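Local coordinates for protein angiotensin-converting enzyme (Anopheles gambiae, PDB 6S1Y) that probably acts as a zinc-dependent peptidase of the angiotensin-converting enzyme family, trimming peptides in the malaria mosquito, at residues 297-309 and 357-369. Residues are numbered along the deposited sequence; the frame is centred on the assembly and turned at random.
Sequences FTSLNMTKLPQTF and HELGHIQYYLQYQ. With ZN (zinc ion), chain G; NAG (2-acetamido-2-deoxy-beta-D-glucopyranose), chain C; KSN ((2~{S})-2-[[(4~{S})-4-azanyl-5-oxidanyl-5-oxidanylidene-pentanoyl]amino]pentanedioic acid), chain H.
The HExxH zinc helix of this gluzincin-type peptidase is packed from behind by residues 297-309, where Gln363 meets Thr303 and Phe297. On the helix's other side His357 NE2 and His361 NE2 each bind zinc, joined by Glu385 and the carboxylate of the bound ligand. Gln363 spans the gap with its amide: NE2 donates to Thr303 O at 2.9 Å, nearly straight (168°) and in the carbonyl plane on a lone pair, while OE1 accepts from Thr303 N at 3.0 Å, the donor tilted from the plane. OE1 also receives Gln367 NE2 at 2.8 Å, so two donors grip it. The helix backbone sets Gln363 CB over one face of the Phe297 ring, 4.0 Å from the centroid, in a CH-pi contact. Chi1 (-178°) sends CG out alongside Phe297 CE1, and a bend at chi2 turns the amide across to Thr303, its plane 20° from the ring's. Met302 CE closes on Gln363 CG at 3.6 Å. Nearer the zinc, Leu305 divides its methyls, CD1 meeting Leu359 CD2 at 3.6 Å and CD2 meeting Ile362 CG2 at the same distance; beyond Gln363, away from the metal, Pro306 CD rests on Leu366 CD1. Helix 286-299 ends in a Schellman motif (Met302 N to Phe297 O, Asn301 N to Thr298 O) with glycosylated Asn301, of positive phi, as C-prime; the loop then runs along helix 349-368. Two bonds thus pair a buried amide with Thr303 N and O, and a third, from Gln367 one turn on, helps fix its rotation, tying an irregular loop to the helix that carries two zinc ligands.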
loop_
_atom_site.group_PDB
_atom_site.type_symbol
_atom_site.label_atom_id
_atom_site.label_comp_id
_atom_site.label_asym_id
_atom_site.label_seq_id
_atom_site.Cartn_x
_atom_site.Cartn_y
_atom_site.Cartn_z
ATOM N N PHE A 297 -3.572 1.186 -19.819
ATOM C CA PHE A 297 -2.805 2.430 -19.846
ATOM C C PHE A 297 -2.657 2.971 -21.271
ATOM O O PHE A 297 -2.742 4.185 -21.492
ATOM C CB PHE A 297 -1.427 2.213 -19.215
ATOM C CG PHE A 297 -1.418 2.300 -17.716
ATOM C CD1 PHE A 297 -1.546 3.530 -17.077
ATOM C CD2 PHE A 297 -1.263 1.163 -16.937
ATOM C CE1 PHE A 297 -1.544 3.620 -15.678
ATOM C CE2 PHE A 297 -1.249 1.252 -15.535
ATOM C CZ PHE A 297 -1.389 2.481 -14.915
ATOM N N THR A 298 -2.418 2.092 -22.250
ATOM C CA THR A 298 -2.310 2.569 -23.633
ATOM C C THR A 298 -3.648 3.117 -24.129
ATOM O O THR A 298 -3.686 4.148 -24.813
ATOM C CB THR A 298 -1.798 1.463 -24.561
ATOM O OG1 THR A 298 -2.688 0.344 -24.539
ATOM C CG2 THR A 298 -0.411 0.989 -24.123
ATOM N N SER A 299 -4.762 2.472 -23.755
ATOM C CA SER A 299 -6.077 3.015 -24.074
ATOM C C SER A 299 -6.261 4.434 -23.560
ATOM O O SER A 299 -7.165 5.138 -24.026
ATOM C CB SER A 299 -7.171 2.127 -23.479
ATOM O OG SER A 299 -7.468 2.531 -22.138
ATOM N N LEU A 300 -5.458 4.864 -22.583
ATOM C CA LEU A 300 -5.555 6.219 -22.051
ATOM C C LEU A 300 -4.537 7.172 -22.679
ATOM O O LEU A 300 -4.289 8.253 -22.127
ATOM C CB LEU A 300 -5.375 6.220 -20.530
ATOM C CG LEU A 300 -6.356 5.404 -19.680
ATOM C CD1 LEU A 300 -5.902 5.325 -18.226
ATOM C CD2 LEU A 300 -7.754 5.989 -19.754
ATOM N N ASN A 301 -3.939 6.788 -23.814
ATOM C CA ASN A 301 -2.878 7.579 -24.436
ATOM C C ASN A 301 -1.722 7.812 -23.469
ATOM O O ASN A 301 -1.144 8.896 -23.410
ATOM C CB ASN A 301 -3.396 8.916 -24.958
ATOM C CG ASN A 301 -2.459 9.544 -25.992
ATOM O OD1 ASN A 301 -1.944 8.857 -26.863
ATOM N ND2 ASN A 301 -2.234 10.854 -25.878
ATOM N N MET A 302 -1.380 6.782 -22.712
ATOM C CA MET A 302 -0.280 6.811 -21.762
ATOM C C MET A 302 0.774 5.820 -22.230
ATOM O O MET A 302 0.533 5.014 -23.120
ATOM C CB MET A 302 -0.782 6.502 -20.334
ATOM C CG MET A 302 -1.777 7.569 -19.802
ATOM S SD MET A 302 -2.399 7.358 -18.087
ATOM C CE MET A 302 -0.958 7.863 -17.159
ATOM N N THR A 303 1.949 5.865 -21.599
ATOM C CA THR A 303 3.117 5.202 -22.156
ATOM C C THR A 303 2.987 3.688 -22.102
ATOM O O THR A 303 2.687 3.117 -21.050
ATOM C CB THR A 303 4.377 5.630 -21.415
ATOM O OG1 THR A 303 4.530 7.050 -21.519
ATOM C CG2 THR A 303 5.605 4.917 -21.994
ATOM N N LYS A 304 3.230 3.042 -23.242
ATOM C CA LYS A 304 3.319 1.593 -23.323
ATOM C C LYS A 304 4.563 1.101 -22.591
ATOM O O LYS A 304 5.583 1.786 -22.535
ATOM C CB LYS A 304 3.379 1.156 -24.794
ATOM C CG LYS A 304 3.352 -0.349 -25.028
ATOM C CD LYS A 304 4.128 -0.738 -26.289
ATOM C CE LYS A 304 3.304 -1.626 -27.219
ATOM N NZ LYS A 304 2.578 -2.728 -26.512
ATOM N N LEU A 305 4.483 -0.107 -22.039
ATOM C CA LEU A 305 5.619 -0.626 -21.274
ATOM C C LEU A 305 6.804 -0.854 -22.209
ATOM O O LEU A 305 6.645 -1.502 -23.241
ATOM C CB LEU A 305 5.254 -1.938 -20.563
ATOM C CG LEU A 305 4.264 -1.835 -19.396
ATOM C CD1 LEU A 305 3.850 -3.207 -18.908
ATOM C CD2 LEU A 305 4.865 -1.037 -18.245
ATOM N N PRO A 306 7.998 -0.371 -21.872
ATOM C CA PRO A 306 9.179 -0.664 -22.701
ATOM C C PRO A 306 9.571 -2.125 -22.626
ATOM O O PRO A 306 9.204 -2.863 -21.703
ATOM C CB PRO A 306 10.272 0.222 -22.095
ATOM C CG PRO A 306 9.849 0.368 -20.606
ATOM C CD PRO A 306 8.336 0.394 -20.647
ATOM N N GLN A 307 10.365 -2.536 -23.622
ATOM C CA GLN A 307 10.808 -3.927 -23.695
ATOM C C GLN A 307 11.705 -4.288 -22.516
ATOM O O GLN A 307 11.692 -5.428 -22.051
ATOM C CB GLN A 307 11.533 -4.177 -25.033
ATOM C CG GLN A 307 11.978 -5.611 -25.240
ATOM C CD GLN A 307 10.807 -6.552 -25.405
ATOM O OE1 GLN A 307 9.776 -6.188 -25.993
ATOM N NE2 GLN A 307 10.940 -7.765 -24.864
ATOM N N THR A 308 12.519 -3.345 -22.042
ATOM C CA THR A 308 13.313 -3.596 -20.836
ATOM C C THR A 308 12.433 -4.132 -19.697
ATOM O O THR A 308 12.824 -5.060 -18.970
ATOM C CB THR A 308 14.024 -2.312 -20.407
ATOM O OG1 THR A 308 14.924 -1.896 -21.442
ATOM C CG2 THR A 308 14.823 -2.529 -19.141
ATOM N N PHE A 309 11.219 -3.595 -19.558
ATOM C CA PHE A 309 10.322 -4.076 -18.517
ATOM C C PHE A 309 10.057 -5.573 -18.651
ATOM O O PHE A 309 10.090 -6.309 -17.653
ATOM C CB PHE A 309 8.992 -3.321 -18.549
ATOM C CG PHE A 309 7.961 -3.928 -17.665
ATOM C CD1 PHE A 309 7.166 -4.970 -18.122
ATOM C CD2 PHE A 309 7.819 -3.500 -16.353
ATOM C CE1 PHE A 309 6.229 -5.560 -17.289
ATOM C CE2 PHE A 309 6.876 -4.080 -15.516
ATOM C CZ PHE A 309 6.085 -5.111 -15.978
ATOM N N HIS A 357 -2.130 -2.059 -9.488
ATOM C CA HIS A 357 -1.469 -1.199 -8.503
ATOM C C HIS A 357 -0.006 -0.995 -8.877
ATOM O O HIS A 357 0.496 0.137 -8.920
ATOM C CB HIS A 357 -1.579 -1.803 -7.092
ATOM C CG HIS A 357 -0.804 -1.053 -6.046
ATOM N ND1 HIS A 357 -1.339 -0.005 -5.327
ATOM C CD2 HIS A 357 0.474 -1.191 -5.613
ATOM C CE1 HIS A 357 -0.425 0.470 -4.498
ATOM N NE2 HIS A 357 0.682 -0.235 -4.648
ATOM N N GLU A 358 0.696 -2.102 -9.143
ATOM C CA GLU A 358 2.121 -2.030 -9.459
ATOM C C GLU A 358 2.370 -1.339 -10.803
ATOM O O GLU A 358 3.293 -0.524 -10.924
ATOM C CB GLU A 358 2.711 -3.440 -9.448
ATOM C CG GLU A 358 2.581 -4.181 -8.119
ATOM C CD GLU A 358 3.236 -3.447 -6.959
ATOM O OE1 GLU A 358 4.168 -2.654 -7.201
ATOM O OE2 GLU A 358 2.813 -3.653 -5.792
ATOM N N LEU A 359 1.548 -1.625 -11.817
ATOM C CA LEU A 359 1.747 -0.983 -13.114
ATOM C C LEU A 359 1.488 0.504 -13.029
ATOM O O LEU A 359 1.982 1.250 -13.877
ATOM C CB LEU A 359 0.834 -1.578 -14.194
ATOM C CG LEU A 359 1.218 -2.943 -14.754
ATOM C CD1 LEU A 359 0.099 -3.538 -15.624
ATOM C CD2 LEU A 359 2.519 -2.854 -15.558
ATOM N N GLY A 360 0.712 0.941 -12.033
ATOM C CA GLY A 360 0.544 2.366 -11.815
ATOM C C GLY A 360 1.819 3.021 -11.327
ATOM O O GLY A 360 2.126 4.152 -11.710
ATOM N N HIS A 361 2.559 2.327 -10.452
ATOM C CA HIS A 361 3.897 2.778 -10.070
ATOM C C HIS A 361 4.790 2.898 -11.313
ATOM O O HIS A 361 5.438 3.925 -11.535
ATOM C CB HIS A 361 4.534 1.797 -9.062
ATOM C CG HIS A 361 3.999 1.873 -7.657
ATOM N ND1 HIS A 361 3.896 3.055 -6.956
ATOM C CD2 HIS A 361 3.615 0.896 -6.799
ATOM C CE1 HIS A 361 3.444 2.806 -5.739
ATOM N NE2 HIS A 361 3.259 1.505 -5.621
ATOM N N ILE A 362 4.826 1.843 -12.138
ATOM C CA ILE A 362 5.660 1.856 -13.339
ATOM C C ILE A 362 5.300 3.047 -14.225
ATOM O O ILE A 362 6.170 3.819 -14.637
ATOM C CB ILE A 362 5.522 0.535 -14.116
ATOM C CG1 ILE A 362 6.047 -0.643 -13.302
ATOM C CG2 ILE A 362 6.278 0.637 -15.444
ATOM C CD1 ILE A 362 7.517 -0.588 -12.995
ATOM N N GLN A 363 4.004 3.219 -14.515
ATOM C CA GLN A 363 3.571 4.322 -15.363
ATOM C C GLN A 363 4.020 5.657 -14.789
ATOM O O GLN A 363 4.412 6.563 -15.528
ATOM C CB GLN A 363 2.057 4.295 -15.520
ATOM C CG GLN A 363 1.513 5.386 -16.431
ATOM C CD GLN A 363 1.952 5.214 -17.884
ATOM O OE1 GLN A 363 2.194 6.201 -18.585
ATOM N NE2 GLN A 363 2.048 3.959 -18.338
ATOM N N TYR A 364 3.953 5.814 -13.474
ATOM C CA TYR A 364 4.397 7.063 -12.877
ATOM C C TYR A 364 5.885 7.258 -13.156
ATOM O O TYR A 364 6.312 8.329 -13.604
ATOM C CB TYR A 364 4.092 7.044 -11.381
ATOM C CG TYR A 364 3.793 8.373 -10.689
ATOM C CD1 TYR A 364 4.143 9.595 -11.244
ATOM C CD2 TYR A 364 3.155 8.378 -9.443
ATOM C CE1 TYR A 364 3.870 10.804 -10.568
ATOM C CE2 TYR A 364 2.867 9.556 -8.772
ATOM C CZ TYR A 364 3.226 10.772 -9.326
ATOM O OH TYR A 364 2.921 11.920 -8.609
ATOM N N TYR A 365 6.685 6.206 -12.926
ATOM C CA TYR A 365 8.101 6.244 -13.272
ATOM C C TYR A 365 8.289 6.739 -14.708
ATOM O O TYR A 365 9.059 7.675 -14.962
ATOM C CB TYR A 365 8.730 4.851 -13.104
ATOM C CG TYR A 365 8.725 4.242 -11.692
ATOM C CD1 TYR A 365 8.645 5.033 -10.549
ATOM C CD2 TYR A 365 8.797 2.859 -11.525
ATOM C CE1 TYR A 365 8.640 4.469 -9.286
ATOM C CE2 TYR A 365 8.804 2.283 -10.261
ATOM C CZ TYR A 365 8.723 3.089 -9.148
ATOM O OH TYR A 365 8.719 2.497 -7.904
ATOM N N LEU A 366 7.570 6.131 -15.663
ATOM C CA LEU A 366 7.755 6.480 -17.067
ATOM C C LEU A 366 7.359 7.921 -17.339
ATOM O O LEU A 366 7.998 8.592 -18.156
ATOM C CB LEU A 366 6.970 5.529 -17.967
ATOM C CG LEU A 366 7.489 4.090 -17.917
ATOM C CD1 LEU A 366 6.502 3.138 -18.567
ATOM C CD2 LEU A 366 8.877 3.950 -18.599
ATOM N N GLN A 367 6.349 8.437 -16.630
ATOM C CA GLN A 367 5.857 9.782 -16.918
ATOM C C GLN A 367 6.794 10.874 -16.413
ATOM O O GLN A 367 6.782 11.984 -16.955
ATOM C CB GLN A 367 4.467 9.987 -16.310
ATOM C CG GLN A 367 3.373 9.202 -17.007
ATOM C CD GLN A 367 3.102 9.720 -18.414
ATOM O OE1 GLN A 367 3.078 10.926 -18.642
ATOM N NE2 GLN A 367 2.892 8.808 -19.353
ATOM N N TYR A 368 7.584 10.620 -15.374
ATOM C CA TYR A 368 8.451 11.671 -14.854
ATOM C C TYR A 368 9.942 11.369 -15.020
ATOM O O TYR A 368 10.773 12.099 -14.475
ATOM C CB TYR A 368 8.110 11.980 -13.382
ATOM C CG TYR A 368 8.293 10.892 -12.325
ATOM C CD1 TYR A 368 9.481 10.174 -12.206
ATOM C CD2 TYR A 368 7.287 10.639 -11.384
ATOM C CE1 TYR A 368 9.646 9.200 -11.208
ATOM C CE2 TYR A 368 7.440 9.671 -10.393
ATOM C CZ TYR A 368 8.622 8.964 -10.299
ATOM O OH TYR A 368 8.771 8.018 -9.306
ATOM N N GLN A 369 10.300 10.345 -15.794
ATOM C CA GLN A 369 11.704 9.975 -15.928
ATOM C C GLN A 369 12.537 11.027 -16.654
ATOM O O GLN A 369 13.769 10.971 -16.569
ATOM C CB GLN A 369 11.833 8.636 -16.643
ATOM C CG GLN A 369 11.352 8.602 -18.072
ATOM C CD GLN A 369 11.629 7.257 -18.716
ATOM O OE1 GLN A 369 12.326 6.419 -18.141
ATOM N NE2 GLN A 369 11.089 7.038 -19.902
HETATM ZN ZN ZN G . 2.373 0.649 -4.041
HETATM C C1 NAG C . -1.396 11.608 -26.786
HETATM C C2 NAG C . -2.282 12.659 -27.467
HETATM C C3 NAG C . -1.449 13.552 -28.386
HETATM C C4 NAG C . -0.249 14.141 -27.651
HETATM C C5 NAG C . 0.542 13.016 -26.976
HETATM C C6 NAG C . 1.667 13.518 -26.101
HETATM C C7 NAG C . -4.651 12.152 -27.893
HETATM C C8 NAG C . -5.617 11.402 -28.754
HETATM N N2 NAG C . -3.357 12.019 -28.210
HETATM O O3 NAG C . -2.285 14.604 -28.852
HETATM O O4 NAG C . 0.580 14.860 -28.567
HETATM O O5 NAG C . -0.321 12.251 -26.117
HETATM O O6 NAG C . 2.354 12.441 -25.478
HETATM O O7 NAG C . -5.024 12.855 -26.959
HETATM C C10 KSN H . 8.013 -1.376 -1.459
HETATM C C13 KSN H . 3.649 -1.290 -3.058
HETATM C C17 KSN H . -0.374 -4.154 1.230
HETATM C C02 KSN H . -0.791 -3.294 0.031
HETATM C C03 KSN H . 0.357 -2.722 -0.813
HETATM C C04 KSN H . 1.705 -3.418 -0.710
HETATM C C05 KSN H . 2.255 -4.000 -2.038
HETATM C C07 KSN H . 4.264 -2.379 -2.145
HETATM C C08 KSN H . 5.782 -2.470 -2.239
HETATM C C09 KSN H . 6.495 -1.226 -1.678
HETATM N N01 KSN H . -1.615 -2.165 0.476
HETATM N N06 KSN H . 3.500 -3.524 -2.658
HETATM O O11 KSN H . 8.524 -2.537 -1.386
HETATM O O12 KSN H . 8.769 -0.352 -1.334
HETATM O O14 KSN H . 3.394 -1.592 -4.257
HETATM O O15 KSN H . 3.366 -0.152 -2.638
HETATM O O16 KSN H . 1.687 -4.920 -2.547
HETATM O O18 KSN H . -0.177 -5.383 1.031
HETATM O O19 KSN H . -0.224 -3.717 2.403
#